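PDB 7B04: nitrite oxidoreductase subunit A from Kuenenia stuttgartiensis, which belongs to the molybdopterin oxidoreductase family and houses a molybdenum atom, two MD1 groups and an iron/sulfur cluster. Local coordinates for residues R123-L131 against S679-S687; P696-E707 against W720-S731. All blocks are in the same frame, centred on the assembly; numbering follows the deposited sequence.

Contact 1 (R123-L131 against S679-S687); sequences RRVYGPYRL and STDIEITGS. With MD1 (phosphoric acid 4-(2-amino-4-oxo-3,4,5,6,-tetrahydro-pteridin-6-yl)-2-hydroxy-3,4-dimercapto-but-3-en-yl ester guanylate ester), chain C.
Part of the wall of the MD1 pocket beside the nucleotide ribose is formed where Arg124, on the last turn of helix 121-125, meets Glu683, just beyond the end of strand 676-681. NH1 of Arg124 gives OE1 of Glu683 a nearly straight hydrogen bond (2.9 Å, 166°) within a salt bridge. The side chains cross at about a right angle: OE1 sits at the guanidinium edge, close to its plane, while NH1 arrives from above the carboxylate plane. The arginine chain bends at chi3 (66°), which turns NH1 toward the carboxylate and to within 3.3 Å of O2' of MD1. Gln925 takes a further hydrogen bond from NH1 and Trp926 adds a cation-pi contact, so the group's rotation is well restrained. Strand 676-681 lies inside a mostly parallel sheet, and the ligand is met at its C-terminal end. There Asp681 accepts both ribose hydroxyls, O2' on OD1 (3.0 Å) and O3' on OD2 (2.8 Å), while CD1 of Ile682 packs against C8 of the purine. Behind this ligand-facing layer the backbones join through a single bridge between Arg130 and Glu683. Ile684 N bonds to Tyr129 O (3.0 Å), and Ile682 O is gripped from opposite faces of its carbonyl plane by Leu131 N (2.8 Å) and Arg130 NE (3.1 Å). The Arg130 chain, kinked at chi2 (80°), sets the guanidinium with Val125 O at its edge, near its plane, where NH2 donates a hydrogen bond; NH1 turns to Glu702. Leu131 packs alongside, its CD1 against the carbonyl of Asp681.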
# COMPACT_ATOMS: atom_id res chain seq x y z
N ARG B 123 -6.14 -12.28 -4.73
CA ARG B 123 -7.06 -11.58 -5.62
C ARG B 123 -6.46 -11.37 -7.00
O ARG B 123 -7.18 -11.28 -8.00
CB ARG B 123 -7.46 -10.23 -5.00
CG ARG B 123 -8.85 -10.22 -4.47
CD ARG B 123 -9.84 -10.07 -5.61
NE ARG B 123 -11.18 -10.51 -5.25
CZ ARG B 123 -12.18 -9.67 -5.05
NH1 ARG B 123 -13.37 -10.13 -4.67
NH2 ARG B 123 -11.98 -8.37 -5.15
N ARG B 124 -5.14 -11.29 -7.07
CA ARG B 124 -4.46 -11.21 -8.35
C ARG B 124 -4.25 -12.59 -8.94
O ARG B 124 -4.24 -12.77 -10.16
CB ARG B 124 -3.10 -10.52 -8.19
CG ARG B 124 -3.15 -9.09 -7.74
CD ARG B 124 -1.74 -8.63 -7.47
NE ARG B 124 -0.97 -8.60 -8.72
CZ ARG B 124 0.36 -8.52 -8.78
NH1 ARG B 124 0.98 -8.51 -9.96
NH2 ARG B 124 1.07 -8.46 -7.66
N VAL B 125 -4.08 -13.59 -8.07
CA VAL B 125 -3.82 -14.95 -8.52
C VAL B 125 -5.04 -15.50 -9.27
O VAL B 125 -4.92 -16.07 -10.36
CB VAL B 125 -3.46 -15.83 -7.31
CG1 VAL B 125 -3.38 -17.28 -7.72
CG2 VAL B 125 -2.16 -15.37 -6.68
N TYR B 126 -6.23 -15.31 -8.71
CA TYR B 126 -7.47 -15.71 -9.37
C TYR B 126 -8.19 -14.52 -9.99
O TYR B 126 -9.42 -14.44 -9.95
CB TYR B 126 -8.39 -16.45 -8.41
CG TYR B 126 -7.76 -17.61 -7.67
CD1 TYR B 126 -7.63 -18.85 -8.28
CD2 TYR B 126 -7.32 -17.47 -6.36
CE1 TYR B 126 -7.07 -19.92 -7.60
CE2 TYR B 126 -6.75 -18.53 -5.68
CZ TYR B 126 -6.63 -19.75 -6.30
OH TYR B 126 -6.07 -20.81 -5.62
N GLY B 127 -7.46 -13.59 -10.60
CA GLY B 127 -8.04 -12.34 -11.02
C GLY B 127 -8.30 -12.25 -12.51
O GLY B 127 -7.91 -13.12 -13.30
N PRO B 128 -8.99 -11.18 -12.92
CA PRO B 128 -9.37 -11.01 -14.32
C PRO B 128 -8.27 -10.44 -15.21
O PRO B 128 -8.47 -10.38 -16.43
CB PRO B 128 -10.55 -10.04 -14.23
CG PRO B 128 -10.23 -9.20 -13.04
CD PRO B 128 -9.51 -10.10 -12.06
N TYR B 129 -7.15 -10.02 -14.65
CA TYR B 129 -6.04 -9.45 -15.41
C TYR B 129 -4.94 -10.47 -15.65
O TYR B 129 -3.89 -10.14 -16.20
CB TYR B 129 -5.48 -8.23 -14.67
CG TYR B 129 -6.55 -7.27 -14.21
CD1 TYR B 129 -7.26 -6.49 -15.11
CD2 TYR B 129 -6.87 -7.16 -12.86
CE1 TYR B 129 -8.24 -5.63 -14.69
CE2 TYR B 129 -7.85 -6.29 -12.43
CZ TYR B 129 -8.54 -5.53 -13.35
OH TYR B 129 -9.52 -4.66 -12.93
N ARG B 130 -5.18 -11.71 -15.23
CA ARG B 130 -4.20 -12.78 -15.28
C ARG B 130 -3.84 -13.20 -16.70
O ARG B 130 -4.71 -13.27 -17.58
CB ARG B 130 -4.74 -13.98 -14.51
CG ARG B 130 -3.71 -15.03 -14.23
CD ARG B 130 -2.88 -14.63 -13.04
NE ARG B 130 -1.61 -15.34 -13.04
CZ ARG B 130 -1.38 -16.43 -12.32
NH1 ARG B 130 -0.19 -17.02 -12.38
NH2 ARG B 130 -2.33 -16.92 -11.54
N LEU B 131 -2.56 -13.47 -16.92
CA LEU B 131 -2.13 -14.13 -18.15
C LEU B 131 -2.51 -15.60 -18.09
O LEU B 131 -2.32 -16.27 -17.06
CB LEU B 131 -0.62 -13.99 -18.34
CG LEU B 131 -0.09 -12.73 -19.02
CD1 LEU B 131 1.42 -12.78 -19.11
CD2 LEU B 131 -0.70 -12.57 -20.41
N SER B 679 8.02 -10.24 -23.40
CA SER B 679 7.85 -10.05 -21.97
C SER B 679 7.35 -11.33 -21.33
O SER B 679 6.41 -11.96 -21.83
CB SER B 679 6.89 -8.90 -21.68
OG SER B 679 6.67 -8.77 -20.29
N THR B 680 8.00 -11.71 -20.24
CA THR B 680 7.51 -12.75 -19.35
C THR B 680 6.79 -12.10 -18.18
O THR B 680 7.31 -11.16 -17.57
CB THR B 680 8.66 -13.61 -18.83
OG1 THR B 680 9.25 -14.31 -19.93
CG2 THR B 680 8.15 -14.59 -17.81
N ASP B 681 5.60 -12.59 -17.87
CA ASP B 681 4.81 -11.98 -16.81
C ASP B 681 3.71 -12.95 -16.38
O ASP B 681 3.57 -14.05 -16.92
CB ASP B 681 4.24 -10.63 -17.25
CG ASP B 681 3.84 -9.76 -16.08
OD1 ASP B 681 3.56 -10.32 -14.99
OD2 ASP B 681 3.85 -8.53 -16.23
N ILE B 682 2.95 -12.52 -15.37
CA ILE B 682 1.81 -13.27 -14.86
C ILE B 682 0.49 -12.55 -15.13
O ILE B 682 -0.58 -13.17 -14.98
CB ILE B 682 1.95 -13.55 -13.35
CG1 ILE B 682 1.96 -12.23 -12.57
CG2 ILE B 682 3.22 -14.34 -13.08
CD1 ILE B 682 1.87 -12.41 -11.07
N GLU B 683 0.53 -11.29 -15.54
CA GLU B 683 -0.65 -10.50 -15.85
C GLU B 683 -0.43 -9.77 -17.17
O GLU B 683 0.70 -9.56 -17.60
CB GLU B 683 -0.94 -9.47 -14.75
CG GLU B 683 -1.83 -9.95 -13.61
CD GLU B 683 -1.81 -8.99 -12.43
OE1 GLU B 683 -0.78 -8.32 -12.22
OE2 GLU B 683 -2.84 -8.89 -11.73
N ILE B 684 -1.53 -9.38 -17.81
CA ILE B 684 -1.46 -8.54 -19.00
C ILE B 684 -1.28 -7.10 -18.53
O ILE B 684 -2.16 -6.53 -17.88
CB ILE B 684 -2.69 -8.72 -19.90
CG1 ILE B 684 -2.56 -7.92 -21.20
CG2 ILE B 684 -4.01 -8.43 -19.16
CD1 ILE B 684 -3.50 -8.40 -22.29
N THR B 685 -0.12 -6.51 -18.82
CA THR B 685 0.33 -5.31 -18.12
C THR B 685 0.37 -4.04 -18.96
O THR B 685 0.74 -2.99 -18.43
CB THR B 685 1.71 -5.55 -17.52
OG1 THR B 685 2.57 -6.14 -18.51
CG2 THR B 685 1.60 -6.48 -16.33
N GLY B 686 -0.03 -4.09 -20.23
CA GLY B 686 0.18 -2.94 -21.09
C GLY B 686 1.58 -2.86 -21.66
O GLY B 686 1.77 -2.29 -22.74
N SER B 687 2.58 -3.41 -20.96
CA SER B 687 3.83 -3.71 -21.65
C SER B 687 3.64 -4.90 -22.59
O SER B 687 4.27 -4.94 -23.66
CB SER B 687 4.95 -3.98 -20.65
OG SER B 687 5.27 -2.81 -19.92
PB MD1 C . 9.39 -2.67 -12.17
O3B MD1 C . 8.02 -2.75 -11.26
O1B MD1 C . 8.98 -2.60 -13.62
O2B MD1 C . 10.20 -3.92 -11.94
O3A MD1 C . 10.32 -1.35 -11.80
C10 MD1 C . 10.21 -0.69 -10.58
C11 MD1 C . 10.39 0.84 -10.81
O11 MD1 C . 8.94 1.53 -10.93
C12 MD1 C . 11.15 1.39 -9.86
S12 MD1 C . 11.67 0.36 -8.45
C13 MD1 C . 11.66 2.86 -9.83
S13 MD1 C . 12.67 3.25 -8.37
C14 MD1 C . 11.44 3.94 -10.78
N15 MD1 C . 10.46 4.96 -10.02
C16 MD1 C . 9.81 5.92 -10.83
C15 MD1 C . 9.10 7.05 -10.18
O14 MD1 C . 9.11 7.14 -9.00
N17 MD1 C . 8.40 8.07 -11.01
C17 MD1 C . 8.40 7.95 -12.54
N16 MD1 C . 7.72 8.94 -13.35
N18 MD1 C . 9.11 6.80 -13.22
C20 MD1 C . 9.80 5.81 -12.44
N8 MD1 C . 10.44 4.76 -13.12
C7 MD1 C . 11.11 3.63 -12.21
PA MD1 C . 6.99 -4.04 -11.28
O1A MD1 C . 6.26 -4.15 -9.96
O2A MD1 C . 6.00 -3.80 -12.38
O5' MD1 C . 7.72 -5.47 -11.63
C5' MD1 C . 6.95 -6.62 -11.44
C4' MD1 C . 6.32 -7.10 -12.79
O4' MD1 C . 6.61 -8.61 -12.99
C1' MD1 C . 5.27 -9.34 -12.63
N9 MD1 C . 5.51 -10.46 -11.69
C4 MD1 C . 6.19 -11.52 -12.11
N3 MD1 C . 6.81 -11.82 -13.42
C2 MD1 C . 7.52 -13.08 -13.61
N2 MD1 C . 8.13 -13.36 -14.89
N1 MD1 C . 7.62 -14.04 -12.54
C6 MD1 C . 7.01 -13.74 -11.28
O6 MD1 C . 7.09 -14.52 -10.40
C5 MD1 C . 6.27 -12.41 -11.09
N7 MD1 C . 5.63 -11.89 -10.05
C8 MD1 C . 5.15 -10.68 -10.41
C2' MD1 C . 4.52 -8.45 -12.11
O2' MD1 C . 3.13 -8.69 -12.48
C3' MD1 C . 5.04 -7.01 -12.75
O3' MD1 C . 4.50 -6.86 -14.09

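Contact 2 (P696-E707 against W720-S731); sequences PANSWVEFQEFE and WGKTGITPVYES. With MD1 (phosphoric acid 4-(2-amino-4-oxo-3,4,5,6,-tetrahydro-pteridin-6-yl)-2-hydroxy-3,4-dimercapto-but-3-en-yl ester guanylate ester), chain C.
Phe703 and Trp720 meet with their rings tilted by 30° and slid apart, so that they barely overlap; the Phe703 centroid lies 5.0 Å from that of the five-membered ring of Trp720. The other end of the phenyl ring turns its edge to MD1, with CZ 4.0 Å from the purine O6. Trp700 reaches the same base obliquely, its CZ2 3.6 Å from N7, and its carbonyl O receives a weak hydrogen bond from NE1 of Trp720. CB of Glu707 sits over the six-membered ring of Trp720, almost on the ring normal, in a CH-pi contact. One layer out, backbone bonds join the two loops. Lys722 N reaches Phe703 O (2.7 Å), and Ile725 N reaches Val701 O (3.0 Å). Lys722 then runs extended across a face of Phe706, with CD 4.0 Å from the ring centroid. Glu702, last residue of a type I turn that starts at Ser699, ties the two segments together: OE2 takes a nearly straight bond from Val728 N (2.9 Å), while OE1 accepts both N and OG of Ser699, from opposite faces of the carboxylate plane. With Arg130 as a further partner, its two oxygens are held by one arginine, two backbone N-H groups and a serine hydroxyl. Further out, Tyr729 bonds to His200 of the subunit C chain. Glu707 and Trp720 form an antiparallel hydrogen-bonded pair (Glu707 N to Trp720 O, 2.9 Å), from which strands 707-709 and 716-720 continue. Both loops thus flank the foot of a beta-hairpin; 696-707 lines the guanine end of the MD1 pocket and 720-731 backs it from the second shell.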
# COMPACT_ATOMS: atom_id res chain seq x y z
N PRO B 696 3.35 -16.59 -20.12
CA PRO B 696 2.77 -16.67 -18.77
C PRO B 696 3.67 -17.48 -17.85
O PRO B 696 3.95 -18.65 -18.11
CB PRO B 696 1.42 -17.35 -19.00
CG PRO B 696 1.62 -18.15 -20.24
CD PRO B 696 2.58 -17.37 -21.10
N ALA B 697 4.12 -16.84 -16.78
CA ALA B 697 4.97 -17.47 -15.78
C ALA B 697 4.15 -17.83 -14.55
O ALA B 697 3.04 -17.34 -14.33
CB ALA B 697 6.12 -16.55 -15.39
N ASN B 698 4.73 -18.70 -13.73
CA ASN B 698 4.11 -19.08 -12.47
C ASN B 698 4.35 -17.99 -11.43
O ASN B 698 5.46 -17.47 -11.30
CB ASN B 698 4.68 -20.41 -11.97
CG ASN B 698 4.08 -21.60 -12.69
OD1 ASN B 698 2.90 -21.61 -13.01
ND2 ASN B 698 4.90 -22.62 -12.92
N SER B 699 3.30 -17.63 -10.69
CA SER B 699 3.45 -16.68 -9.61
C SER B 699 4.16 -17.35 -8.43
O SER B 699 4.51 -18.53 -8.47
CB SER B 699 2.08 -16.13 -9.19
OG SER B 699 1.27 -17.15 -8.65
N TRP B 700 4.39 -16.58 -7.36
CA TRP B 700 5.15 -17.10 -6.24
C TRP B 700 4.44 -18.26 -5.55
O TRP B 700 5.10 -19.06 -4.87
CB TRP B 700 5.45 -16.00 -5.22
CG TRP B 700 5.98 -14.75 -5.82
CD1 TRP B 700 7.11 -14.61 -6.58
CD2 TRP B 700 5.41 -13.44 -5.70
NE1 TRP B 700 7.27 -13.30 -6.94
CE2 TRP B 700 6.24 -12.56 -6.41
CE3 TRP B 700 4.28 -12.94 -5.06
CZ2 TRP B 700 5.97 -11.20 -6.51
CZ3 TRP B 700 4.01 -11.59 -5.15
CH2 TRP B 700 4.85 -10.74 -5.87
N VAL B 701 3.12 -18.38 -5.71
CA VAL B 701 2.39 -19.48 -5.10
C VAL B 701 2.20 -20.66 -6.03
O VAL B 701 1.70 -21.71 -5.59
CB VAL B 701 0.99 -19.04 -4.61
CG1 VAL B 701 1.12 -17.98 -3.54
CG2 VAL B 701 0.16 -18.53 -5.77
N GLU B 702 2.57 -20.54 -7.30
CA GLU B 702 2.47 -21.65 -8.24
C GLU B 702 3.83 -22.07 -8.76
O GLU B 702 3.96 -22.52 -9.90
CB GLU B 702 1.55 -21.30 -9.41
CG GLU B 702 0.47 -20.30 -9.09
CD GLU B 702 -0.08 -19.65 -10.35
OE1 GLU B 702 0.43 -18.58 -10.73
OE2 GLU B 702 -1.01 -20.22 -10.96
N PHE B 703 4.87 -22.00 -7.93
CA PHE B 703 6.20 -22.35 -8.40
C PHE B 703 6.32 -23.87 -8.40
O PHE B 703 6.02 -24.52 -7.39
CB PHE B 703 7.28 -21.75 -7.50
CG PHE B 703 7.67 -20.34 -7.86
CD1 PHE B 703 7.26 -19.77 -9.05
CD2 PHE B 703 8.46 -19.59 -7.00
CE1 PHE B 703 7.63 -18.48 -9.38
CE2 PHE B 703 8.83 -18.30 -7.32
CZ PHE B 703 8.41 -17.74 -8.51
N GLN B 704 6.70 -24.44 -9.54
CA GLN B 704 6.97 -25.86 -9.65
C GLN B 704 8.46 -26.18 -9.56
O GLN B 704 8.88 -27.29 -9.93
CB GLN B 704 6.39 -26.40 -10.96
CG GLN B 704 4.89 -26.59 -10.94
CD GLN B 704 4.30 -26.64 -12.33
OE1 GLN B 704 4.90 -26.15 -13.29
NE2 GLN B 704 3.12 -27.23 -12.45
N GLU B 705 9.26 -25.25 -9.06
CA GLU B 705 10.70 -25.44 -8.90
C GLU B 705 11.17 -24.45 -7.85
O GLU B 705 10.55 -23.40 -7.64
CB GLU B 705 11.42 -25.25 -10.25
CG GLU B 705 12.94 -25.27 -10.22
CD GLU B 705 13.52 -26.63 -9.90
OE1 GLU B 705 13.66 -26.96 -8.71
OE2 GLU B 705 13.84 -27.38 -10.85
N PHE B 706 12.28 -24.78 -7.20
CA PHE B 706 12.73 -23.97 -6.08
C PHE B 706 13.35 -22.67 -6.56
O PHE B 706 13.85 -22.56 -7.69
CB PHE B 706 13.73 -24.75 -5.22
CG PHE B 706 13.16 -26.00 -4.62
CD1 PHE B 706 12.17 -25.93 -3.66
CD2 PHE B 706 13.62 -27.25 -5.02
CE1 PHE B 706 11.64 -27.07 -3.11
CE2 PHE B 706 13.10 -28.40 -4.46
CZ PHE B 706 12.11 -28.31 -3.50
N GLU B 707 13.32 -21.65 -5.70
CA GLU B 707 13.85 -20.34 -6.03
C GLU B 707 14.50 -19.71 -4.81
O GLU B 707 14.07 -19.92 -3.67
CB GLU B 707 12.76 -19.42 -6.58
CG GLU B 707 13.31 -18.19 -7.25
CD GLU B 707 14.16 -18.55 -8.46
OE1 GLU B 707 13.77 -19.46 -9.21
OE2 GLU B 707 15.23 -17.94 -8.64
N TRP B 720 11.92 -21.07 -1.66
CA TRP B 720 10.55 -21.57 -1.71
C TRP B 720 10.25 -22.17 -3.09
O TRP B 720 10.99 -21.96 -4.06
CB TRP B 720 9.56 -20.48 -1.36
CG TRP B 720 9.27 -19.52 -2.45
CD1 TRP B 720 8.16 -19.49 -3.23
CD2 TRP B 720 10.11 -18.45 -2.90
NE1 TRP B 720 8.24 -18.45 -4.13
CE2 TRP B 720 9.44 -17.80 -3.95
CE3 TRP B 720 11.37 -17.98 -2.52
CZ2 TRP B 720 9.97 -16.70 -4.61
CZ3 TRP B 720 11.90 -16.89 -3.18
CH2 TRP B 720 11.20 -16.26 -4.22
N GLY B 721 9.21 -22.98 -3.13
CA GLY B 721 8.70 -23.58 -4.35
C GLY B 721 8.03 -24.92 -4.12
O GLY B 721 8.26 -25.61 -3.13
N LYS B 722 7.25 -25.35 -5.11
CA LYS B 722 6.52 -26.61 -5.20
C LYS B 722 5.55 -26.88 -4.07
O LYS B 722 4.94 -27.96 -4.05
CB LYS B 722 7.46 -27.81 -5.23
CG LYS B 722 8.71 -27.69 -6.07
CD LYS B 722 9.55 -28.94 -5.83
CE LYS B 722 10.56 -29.15 -6.93
NZ LYS B 722 11.33 -30.42 -6.74
N THR B 723 5.34 -25.94 -3.15
CA THR B 723 4.50 -26.20 -1.99
C THR B 723 3.16 -25.48 -2.04
O THR B 723 2.37 -25.58 -1.09
CB THR B 723 5.26 -25.84 -0.71
OG1 THR B 723 4.57 -26.34 0.44
CG2 THR B 723 5.40 -24.33 -0.61
N GLY B 724 2.89 -24.75 -3.11
CA GLY B 724 1.66 -23.96 -3.23
C GLY B 724 0.58 -24.69 -4.00
O GLY B 724 0.37 -25.90 -3.85
N ILE B 725 -0.10 -23.95 -4.88
CA ILE B 725 -1.19 -24.48 -5.67
C ILE B 725 -0.68 -24.83 -7.06
O ILE B 725 0.37 -24.36 -7.51
CB ILE B 725 -2.37 -23.47 -5.76
CG1 ILE B 725 -1.93 -22.19 -6.47
CG2 ILE B 725 -2.92 -23.17 -4.37
CD1 ILE B 725 -3.07 -21.25 -6.81
N THR B 726 -1.43 -25.68 -7.75
CA THR B 726 -1.11 -26.00 -9.13
C THR B 726 -1.38 -24.78 -10.00
O THR B 726 -2.25 -23.96 -9.67
CB THR B 726 -1.93 -27.20 -9.62
OG1 THR B 726 -3.18 -26.75 -10.14
CG2 THR B 726 -2.17 -28.19 -8.49
N PRO B 727 -0.64 -24.62 -11.09
CA PRO B 727 -0.83 -23.44 -11.95
C PRO B 727 -2.28 -23.28 -12.38
O PRO B 727 -2.91 -24.21 -12.90
CB PRO B 727 0.09 -23.72 -13.14
CG PRO B 727 1.15 -24.60 -12.58
CD PRO B 727 0.47 -25.46 -11.56
N VAL B 728 -2.81 -22.08 -12.16
CA VAL B 728 -4.21 -21.80 -12.47
C VAL B 728 -4.43 -21.85 -13.98
O VAL B 728 -5.47 -22.34 -14.45
CB VAL B 728 -4.62 -20.44 -11.88
CG1 VAL B 728 -6.10 -20.25 -11.99
CG2 VAL B 728 -4.18 -20.35 -10.43
N TYR B 729 -3.47 -21.37 -14.76
CA TYR B 729 -3.58 -21.40 -16.21
C TYR B 729 -2.34 -22.04 -16.83
O TYR B 729 -1.51 -22.61 -16.11
CB TYR B 729 -3.79 -19.98 -16.74
CG TYR B 729 -5.00 -19.27 -16.16
CD1 TYR B 729 -6.28 -19.55 -16.61
CD2 TYR B 729 -4.85 -18.32 -15.15
CE1 TYR B 729 -7.38 -18.90 -16.08
CE2 TYR B 729 -5.95 -17.67 -14.61
CZ TYR B 729 -7.21 -17.97 -15.08
OH TYR B 729 -8.31 -17.32 -14.55
N GLU B 730 -2.21 -21.95 -18.15
CA GLU B 730 -1.12 -22.60 -18.88
C GLU B 730 0.17 -21.80 -18.70
O GLU B 730 0.64 -21.08 -19.59
CB GLU B 730 -1.47 -22.74 -20.35
CG GLU B 730 -0.51 -23.63 -21.13
CD GLU B 730 -0.91 -23.79 -22.58
OE1 GLU B 730 -1.89 -23.14 -23.01
OE2 GLU B 730 -0.25 -24.56 -23.30
N SER B 731 0.76 -21.94 -17.52
CA SER B 731 1.98 -21.22 -17.16
C SER B 731 3.12 -22.19 -16.88
O SER B 731 2.90 -23.37 -16.57
CB SER B 731 1.76 -20.33 -15.93
OG SER B 731 1.59 -21.10 -14.76
PB MD1 C . 9.39 -2.67 -12.17
O3B MD1 C . 8.02 -2.75 -11.26
O1B MD1 C . 8.98 -2.60 -13.62
O2B MD1 C . 10.20 -3.92 -11.94
O3A MD1 C . 10.32 -1.35 -11.80
C10 MD1 C . 10.21 -0.69 -10.58
C11 MD1 C . 10.39 0.84 -10.81
O11 MD1 C . 8.94 1.53 -10.93
C12 MD1 C . 11.15 1.39 -9.86
S12 MD1 C . 11.67 0.36 -8.45
C13 MD1 C . 11.66 2.86 -9.83
S13 MD1 C . 12.67 3.25 -8.37
C14 MD1 C . 11.44 3.94 -10.78
N15 MD1 C . 10.46 4.96 -10.02
C16 MD1 C . 9.81 5.92 -10.83
C15 MD1 C . 9.10 7.05 -10.18
O14 MD1 C . 9.11 7.14 -9.00
N17 MD1 C . 8.40 8.07 -11.01
C17 MD1 C . 8.40 7.95 -12.54
N16 MD1 C . 7.72 8.94 -13.35
N18 MD1 C . 9.11 6.80 -13.22
C20 MD1 C . 9.80 5.81 -12.44
N8 MD1 C . 10.44 4.76 -13.12
C7 MD1 C . 11.11 3.63 -12.21
PA MD1 C . 6.99 -4.04 -11.28
O1A MD1 C . 6.26 -4.15 -9.96
O2A MD1 C . 6.00 -3.80 -12.38
O5' MD1 C . 7.72 -5.47 -11.63
C5' MD1 C . 6.95 -6.62 -11.44
C4' MD1 C . 6.32 -7.10 -12.79
O4' MD1 C . 6.61 -8.61 -12.99
C1' MD1 C . 5.27 -9.34 -12.63
N9 MD1 C . 5.51 -10.46 -11.69
C4 MD1 C . 6.19 -11.52 -12.11
N3 MD1 C . 6.81 -11.82 -13.42
C2 MD1 C . 7.52 -13.08 -13.61
N2 MD1 C . 8.13 -13.36 -14.89
N1 MD1 C . 7.62 -14.04 -12.54
C6 MD1 C . 7.01 -13.74 -11.28
O6 MD1 C . 7.09 -14.52 -10.40
C5 MD1 C . 6.27 -12.41 -11.09
N7 MD1 C . 5.63 -11.89 -10.05
C8 MD1 C . 5.15 -10.68 -10.41
C2' MD1 C . 4.52 -8.45 -12.11
O2' MD1 C . 3.13 -8.69 -12.48
C3' MD1 C . 5.04 -7.01 -12.75
O3' MD1 C . 4.50 -6.86 -14.09

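Both contacts serve the same MD1 group, with centres about 14 Å apart: contact 1 holds the ribose hydroxyls with polar and charged groups and also touches the base through Ile682; contact 2 meets the guanine, mainly with aromatic rings. Contact 1 is wholly buried and joins segments more than 500 residues apart in sequence; contact 2 is local, and its outer parts, around Gln704 and Lys722, reach the surface. They interlock directly. A salt bridge links Arg130 to Glu702, Asp681 O probably accepts a hydrogen bond from Ala697 N where strand 676-681 ends beside the residue following strand 693-696, and Tyr126 packs on Ile725. Each also borders subunit C, through Tyr126 and Tyr729 respectively.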